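Local coordinates for protein CAIP (Helicobacter cinaedi, PDB 5LBH) that promotes the differentiation of macrophages into foam cells as an antigen, binds iron and, as a Dps-like mini-ferritin, probably stores it, at residues N24-V29 with A40-Y45; N28-D33 with K84-S89. One frame throughout, in Å; residues are numbered along the deposited sequence.

Interaction 1 (N24-V29 with A40-Y45); sequences NFHWNV and ATQEIY. With FE (Fe (III) ion), chain V.
His-26 reaches from helix 4-28 toward Thr-41, Gln-42 and Tyr-45 of helix 34-61 in the ferritin-like four-helix bundle, where the segments 24-28 and 40-45 run antiparallel, their axes at 160° and 8.8 Å apart at closest approach. Its imidazole is the centre of this buried contact. With CG anti to the backbone N (chi1 175°), the ring stands out from its helix and carries NE2 to the iron(III) ion, 2.4 Å away. Water 1 also binds the metal, as do Asp-53 and Glu-57 of a second subunit, consistent with the inter-subunit iron site known from Dps proteins. Tyr-45 comes over one face of the imidazole with its CE2 edge, a T-shaped stack with centroids 5.4 Å apart and planes at 84°. Gln-42 O, from the same helix, sits 3.6 Å above the centre of one face of the Tyr-45 ring. Gln-42 itself brings CB obliquely to His-26 CE1, running alongside the imidazole. Thr-41 turns its methyl CG2 to Phe-25 CB, while its hydroxyl hydrogen-bonds the backbone carbonyls of Thr-37 and His-38 in the preceding turn. That same hydroxyl lies at the imidazole edge, in the ring plane, with OG1 3.0 Å from His-26 ND1.

Interaction 2 (N28-D33 with K84-S89); sequences NVKGMD and KTSFCS
Val-29 pairs with Phe-87 in a short parallel beta bridge at one end of the ferritin-like bundle, where the turn after helix 4-28 meets the segment leading into helix 89-116. The tight part is backbone. Phe-87 N donates to Asn-28 O at 2.9 Å, arriving tilted 31° from the carbonyl plane; Lys-30 N returns a bond to Phe-87 O at 2.7 Å, almost in line with that carbonyl. Val-29 is thus held between the two bonds, and its CA adds a CH contact to Phe-87 O. On the buried face, the side chains of Val-29 and Phe-87 both meet Ile-92 of helix 89-116. Asn-28 lays its CB and CG against Thr-85 O, and CB also touches Phe-87 CD1 at 3.9 Å. Toward Asp-33 the pairing loosens: Ser-89 OG lies 3.9 Å from Val-29 CG2, and this hydroxyl's polar partner is Thr-37 of helix 34-61. The other face, with Lys-30 and Cys-88, is more open to solvent, although Lys-30 also packs on Ser-142 of a third subunit. There the lysine chain, bent at chi2 (-70°) and again at chi4, folds back along the exposed Ser-86, ending in a hydrogen bond of 3.1 Å from Lys-30 NZ to Ser-86 OG.

How the interactions relate
Interactions 1 and 2 share Asn-28 and Val-29, and their centres are 10 Å apart, so the end of helix 4-28 runs from the iron site straight into the beta bridge. Between them, Asn-24 ND2 probably hydrogen-bonds Lys-84 O at 3.2 Å, and its OD1 takes a bond from Asn-28 ND2 at 2.6 Å. Phe-25 and Phe-87 meet edge-to-face, with Phe-25 CE1 3.8 Å from Phe-87 CE2. Only interaction 1 supplies a metal ligand; in interaction 2 the side chain of Val-29 is about 10 Å from the iron. Both contacts also touch the second subunit, the one that contributes Asp-53 and Glu-57 to the metal.

Interaction 1 (N24-V29 with A40-Y45)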
loop_
_atom_site.group_PDB
_atom_site.type_symbol
_atom_site.label_atom_id
_atom_site.label_comp_id
_atom_site.label_asym_id
_atom_site.label_seq_id
_atom_site.Cartn_x
_atom_site.Cartn_y
_atom_site.Cartn_z
ATOM N N ASN A 24 -13.706 31.003 -1.756
ATOM C CA ASN A 24 -13.267 32.372 -1.973
ATOM C C ASN A 24 -12.018 32.693 -1.144
ATOM O O ASN A 24 -11.042 33.241 -1.670
ATOM C CB ASN A 24 -14.449 33.294 -1.665
ATOM C CG ASN A 24 -14.129 34.751 -1.796
ATOM O OD1 ASN A 24 -13.105 35.136 -2.338
ATOM N ND2 ASN A 24 -15.054 35.587 -1.334
ATOM N N PHE A 25 -12.006 32.332 0.146
ATOM C CA PHE A 25 -10.771 32.467 0.928
ATOM C C PHE A 25 -9.627 31.673 0.301
ATOM O O PHE A 25 -8.477 32.135 0.252
ATOM C CB PHE A 25 -10.990 31.988 2.366
ATOM C CG PHE A 25 -12.005 32.785 3.130
ATOM C CD1 PHE A 25 -12.273 34.101 2.789
ATOM C CD2 PHE A 25 -12.686 32.219 4.194
ATOM C CE1 PHE A 25 -13.208 34.839 3.497
ATOM C CE2 PHE A 25 -13.615 32.947 4.913
ATOM C CZ PHE A 25 -13.880 34.265 4.563
ATOM N N HIS A 26 -9.935 30.469 -0.174
ATOM C CA HIS A 26 -8.942 29.582 -0.763
ATOM C C HIS A 26 -8.306 30.196 -2.007
ATOM O O HIS A 26 -7.102 30.051 -2.230
ATOM C CB HIS A 26 -9.628 28.253 -1.068
ATOM C CG HIS A 26 -8.777 27.266 -1.793
ATOM N ND1 HIS A 26 -7.694 26.635 -1.214
ATOM C CD2 HIS A 26 -8.885 26.760 -3.045
ATOM C CE1 HIS A 26 -7.163 25.799 -2.086
ATOM N NE2 HIS A 26 -7.865 25.855 -3.203
ATOM N N TRP A 27 -9.101 30.883 -2.831
ATOM C CA TRP A 27 -8.622 31.435 -4.095
ATOM C C TRP A 27 -7.914 32.784 -3.935
ATOM O O TRP A 27 -7.009 33.099 -4.717
ATOM C CB TRP A 27 -9.789 31.622 -5.062
ATOM C CG TRP A 27 -10.508 30.388 -5.456
ATOM C CD1 TRP A 27 -9.971 29.149 -5.656
ATOM C CD2 TRP A 27 -11.911 30.274 -5.745
ATOM N NE1 TRP A 27 -10.956 28.264 -6.034
ATOM C CE2 TRP A 27 -12.154 28.927 -6.098
ATOM C CE3 TRP A 27 -12.982 31.176 -5.723
ATOM C CZ2 TRP A 27 -13.425 28.455 -6.421
ATOM C CZ3 TRP A 27 -14.243 30.717 -6.042
ATOM C CH2 TRP A 27 -14.460 29.361 -6.389
ATOM N N ASN A 28 -8.337 33.615 -2.977
ATOM C CA ASN A 28 -7.998 35.035 -2.973
ATOM C C ASN A 28 -7.139 35.444 -1.781
ATOM O O ASN A 28 -7.069 36.643 -1.462
ATOM C CB ASN A 28 -9.273 35.879 -3.009
ATOM C CG ASN A 28 -10.058 35.691 -4.302
ATOM O OD1 ASN A 28 -9.482 35.646 -5.382
ATOM N ND2 ASN A 28 -11.381 35.615 -4.196
ATOM N N VAL A 29 -6.533 34.476 -1.079
ATOM C CA VAL A 29 -5.548 34.800 -0.053
ATOM C C VAL A 29 -4.289 35.379 -0.696
ATOM O O VAL A 29 -3.836 34.928 -1.758
ATOM C CB VAL A 29 -5.249 33.564 0.825
ATOM C CG1 VAL A 29 -4.704 32.396 0.002
ATOM C CG2 VAL A 29 -4.264 33.919 1.916
ATOM N N ALA A 40 -5.106 24.901 4.032
ATOM C CA ALA A 40 -6.046 24.749 5.141
ATOM C C ALA A 40 -7.475 25.018 4.683
ATOM O O ALA A 40 -8.391 24.254 5.003
ATOM C CB ALA A 40 -5.667 25.658 6.306
ATOM N N THR A 41 -7.687 26.097 3.923
ATOM C CA THR A 41 -9.028 26.367 3.418
ATOM C C THR A 41 -9.533 25.215 2.548
ATOM O O THR A 41 -10.742 24.945 2.505
ATOM C CB THR A 41 -9.064 27.678 2.624
ATOM O OG1 THR A 41 -8.092 27.633 1.581
ATOM C CG2 THR A 41 -8.775 28.863 3.523
ATOM N N GLN A 42 -8.639 24.530 1.831
ATOM C CA GLN A 42 -9.128 23.430 1.007
ATOM C C GLN A 42 -9.598 22.268 1.882
ATOM O O GLN A 42 -10.634 21.650 1.613
ATOM C CB GLN A 42 -8.065 22.945 0.039
ATOM C CG GLN A 42 -8.627 21.827 -0.818
ATOM C CD GLN A 42 -7.590 21.058 -1.593
ATOM O OE1 GLN A 42 -7.150 20.002 -1.152
ATOM N NE2 GLN A 42 -7.161 21.599 -2.736
ATOM N N GLU A 43 -8.857 21.973 2.946
ATOM C CA GLU A 43 -9.290 20.960 3.898
ATOM C C GLU A 43 -10.618 21.325 4.556
ATOM O O GLU A 43 -11.457 20.449 4.804
ATOM C CB GLU A 43 -8.207 20.759 4.952
ATOM C CG GLU A 43 -6.947 20.173 4.380
ATOM C CD GLU A 43 -5.876 20.012 5.431
ATOM O OE1 GLU A 43 -5.052 19.075 5.302
ATOM O OE2 GLU A 43 -5.863 20.823 6.390
ATOM N N ILE A 44 -10.829 22.612 4.844
ATOM C CA ILE A 44 -12.056 23.042 5.508
ATOM C C ILE A 44 -13.265 22.892 4.587
ATOM O O ILE A 44 -14.321 22.410 5.005
ATOM C CB ILE A 44 -11.911 24.478 6.026
ATOM C CG1 ILE A 44 -10.866 24.546 7.147
ATOM C CG2 ILE A 44 -13.268 25.053 6.419
ATOM C CD1 ILE A 44 -10.653 25.966 7.686
ATOM N N TYR A 45 -13.162 23.328 3.332
ATOM C CA TYR A 45 -14.373 23.207 2.531
ATOM C C TYR A 45 -14.683 21.754 2.180
ATOM O O TYR A 45 -15.851 21.431 1.955
ATOM C CB TYR A 45 -14.323 24.110 1.278
ATOM C CG TYR A 45 -13.330 23.833 0.150
ATOM C CD1 TYR A 45 -13.374 22.649 -0.604
ATOM C CD2 TYR A 45 -12.399 24.811 -0.232
ATOM C CE1 TYR A 45 -12.474 22.421 -1.670
ATOM C CE2 TYR A 45 -11.518 24.604 -1.291
ATOM C CZ TYR A 45 -11.555 23.406 -2.003
ATOM O OH TYR A 45 -10.679 23.223 -3.049
HETATM FE FE FE V . -7.735 24.802 -5.367
HETATM O O HOH W 1 -5.404 23.763 -5.746
#

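Interaction 2 (N28-D33 with K84-S89)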
loop_
_atom_site.group_PDB
_atom_site.type_symbol
_atom_site.label_atom_id
_atom_site.label_comp_id
_atom_site.label_asym_id
_atom_site.label_seq_id
_atom_site.Cartn_x
_atom_site.Cartn_y
_atom_site.Cartn_z
ATOM N N ASN A 28 -8.337 33.615 -2.977
ATOM C CA ASN A 28 -7.998 35.035 -2.973
ATOM C C ASN A 28 -7.139 35.444 -1.781
ATOM O O ASN A 28 -7.069 36.643 -1.462
ATOM C CB ASN A 28 -9.273 35.879 -3.009
ATOM C CG ASN A 28 -10.058 35.691 -4.302
ATOM O OD1 ASN A 28 -9.482 35.646 -5.382
ATOM N ND2 ASN A 28 -11.381 35.615 -4.196
ATOM N N VAL A 29 -6.533 34.476 -1.079
ATOM C CA VAL A 29 -5.548 34.800 -0.053
ATOM C C VAL A 29 -4.289 35.379 -0.696
ATOM O O VAL A 29 -3.836 34.928 -1.758
ATOM C CB VAL A 29 -5.249 33.564 0.825
ATOM C CG1 VAL A 29 -4.704 32.396 0.002
ATOM C CG2 VAL A 29 -4.264 33.919 1.916
ATOM N N LYS A 30 -3.732 36.402 -0.066
ATOM C CA LYS A 30 -2.506 37.040 -0.510
ATOM C C LYS A 30 -1.530 37.011 0.650
ATOM O O LYS A 30 -1.910 36.735 1.786
ATOM C CB LYS A 30 -2.769 38.481 -0.952
ATOM C CG LYS A 30 -3.759 38.579 -2.091
ATOM C CD LYS A 30 -3.215 38.065 -3.399
ATOM C CE LYS A 30 -4.341 37.996 -4.428
ATOM N NZ LYS A 30 -5.301 39.156 -4.336
ATOM N N GLY A 31 -0.262 37.286 0.368
ATOM C CA GLY A 31 0.721 37.465 1.416
ATOM C C GLY A 31 1.621 36.257 1.591
ATOM O O GLY A 31 1.398 35.183 1.029
ATOM N N MET A 32 2.656 36.450 2.420
ATOM C CA MET A 32 3.752 35.484 2.498
ATOM C C MET A 32 3.255 34.114 2.949
ATOM O O MET A 32 3.775 33.082 2.513
ATOM C CB MET A 32 4.836 36.008 3.446
ATOM C CG MET A 32 6.289 35.790 2.972
ATOM S SD MET A 32 6.783 36.583 1.402
ATOM C CE MET A 32 7.315 35.176 0.431
ATOM N N ASP A 33 2.219 34.085 3.776
ATOM C CA ASP A 33 1.664 32.859 4.342
ATOM C C ASP A 33 0.553 32.310 3.428
ATOM O O ASP A 33 -0.458 31.743 3.845
ATOM C CB ASP A 33 1.206 33.241 5.756
ATOM C CG ASP A 33 0.517 32.134 6.547
ATOM O OD1 ASP A 33 0.288 32.394 7.745
ATOM O OD2 ASP A 33 0.210 31.038 6.058
ATOM N N LYS A 84 -16.156 40.569 -1.153
ATOM C CA LYS A 84 -14.763 40.947 -1.380
ATOM C C LYS A 84 -13.973 39.784 -1.984
ATOM O O LYS A 84 -14.362 38.615 -1.901
ATOM C CB LYS A 84 -14.101 41.411 -0.081
ATOM C CG LYS A 84 -14.975 42.330 0.770
ATOM C CD LYS A 84 -14.347 42.585 2.130
ATOM C CE LYS A 84 -12.841 42.826 1.969
ATOM N NZ LYS A 84 -12.012 42.304 3.116
ATOM N N THR A 85 -12.834 40.121 -2.598
ATOM C CA THR A 85 -12.116 39.204 -3.480
ATOM C C THR A 85 -10.621 39.199 -3.209
ATOM O O THR A 85 -9.835 38.919 -4.118
ATOM C CB THR A 85 -12.366 39.531 -4.968
ATOM O OG1 THR A 85 -11.515 40.611 -5.388
ATOM C CG2 THR A 85 -13.821 39.829 -5.281
ATOM N N SER A 86 -10.207 39.553 -2.000
ATOM C CA SER A 86 -8.790 39.584 -1.683
ATOM C C SER A 86 -8.668 39.570 -0.166
ATOM O O SER A 86 -9.381 40.315 0.509
ATOM C CB SER A 86 -8.145 40.835 -2.313
ATOM O OG SER A 86 -6.740 40.835 -2.201
ATOM N N PHE A 87 -7.829 38.690 0.377
ATOM C CA PHE A 87 -7.722 38.569 1.826
ATOM C C PHE A 87 -6.283 38.326 2.244
ATOM O O PHE A 87 -5.537 37.622 1.564
ATOM C CB PHE A 87 -8.600 37.429 2.365
ATOM C CG PHE A 87 -10.010 37.457 1.846
ATOM C CD1 PHE A 87 -10.344 36.777 0.683
ATOM C CD2 PHE A 87 -10.994 38.182 2.513
ATOM C CE1 PHE A 87 -11.634 36.815 0.196
ATOM C CE2 PHE A 87 -12.282 38.220 2.040
ATOM C CZ PHE A 87 -12.610 37.533 0.882
ATOM N N CYS A 88 -5.888 38.947 3.345
ATOM C CA CYS A 88 -4.701 38.492 4.039
ATOM C C CYS A 88 -5.075 37.344 4.978
ATOM O O CYS A 88 -6.246 37.113 5.291
ATOM C CB CYS A 88 -4.027 39.660 4.765
ATOM S SG CYS A 88 -4.837 40.247 6.222
ATOM N N SER A 89 -4.060 36.599 5.395
ATOM C CA SER A 89 -4.283 35.369 6.141
ATOM C C SER A 89 -4.855 35.630 7.528
ATOM O O SER A 89 -5.576 34.782 8.062
ATOM C CB SER A 89 -2.974 34.601 6.247
ATOM O OG SER A 89 -3.098 33.357 5.584
#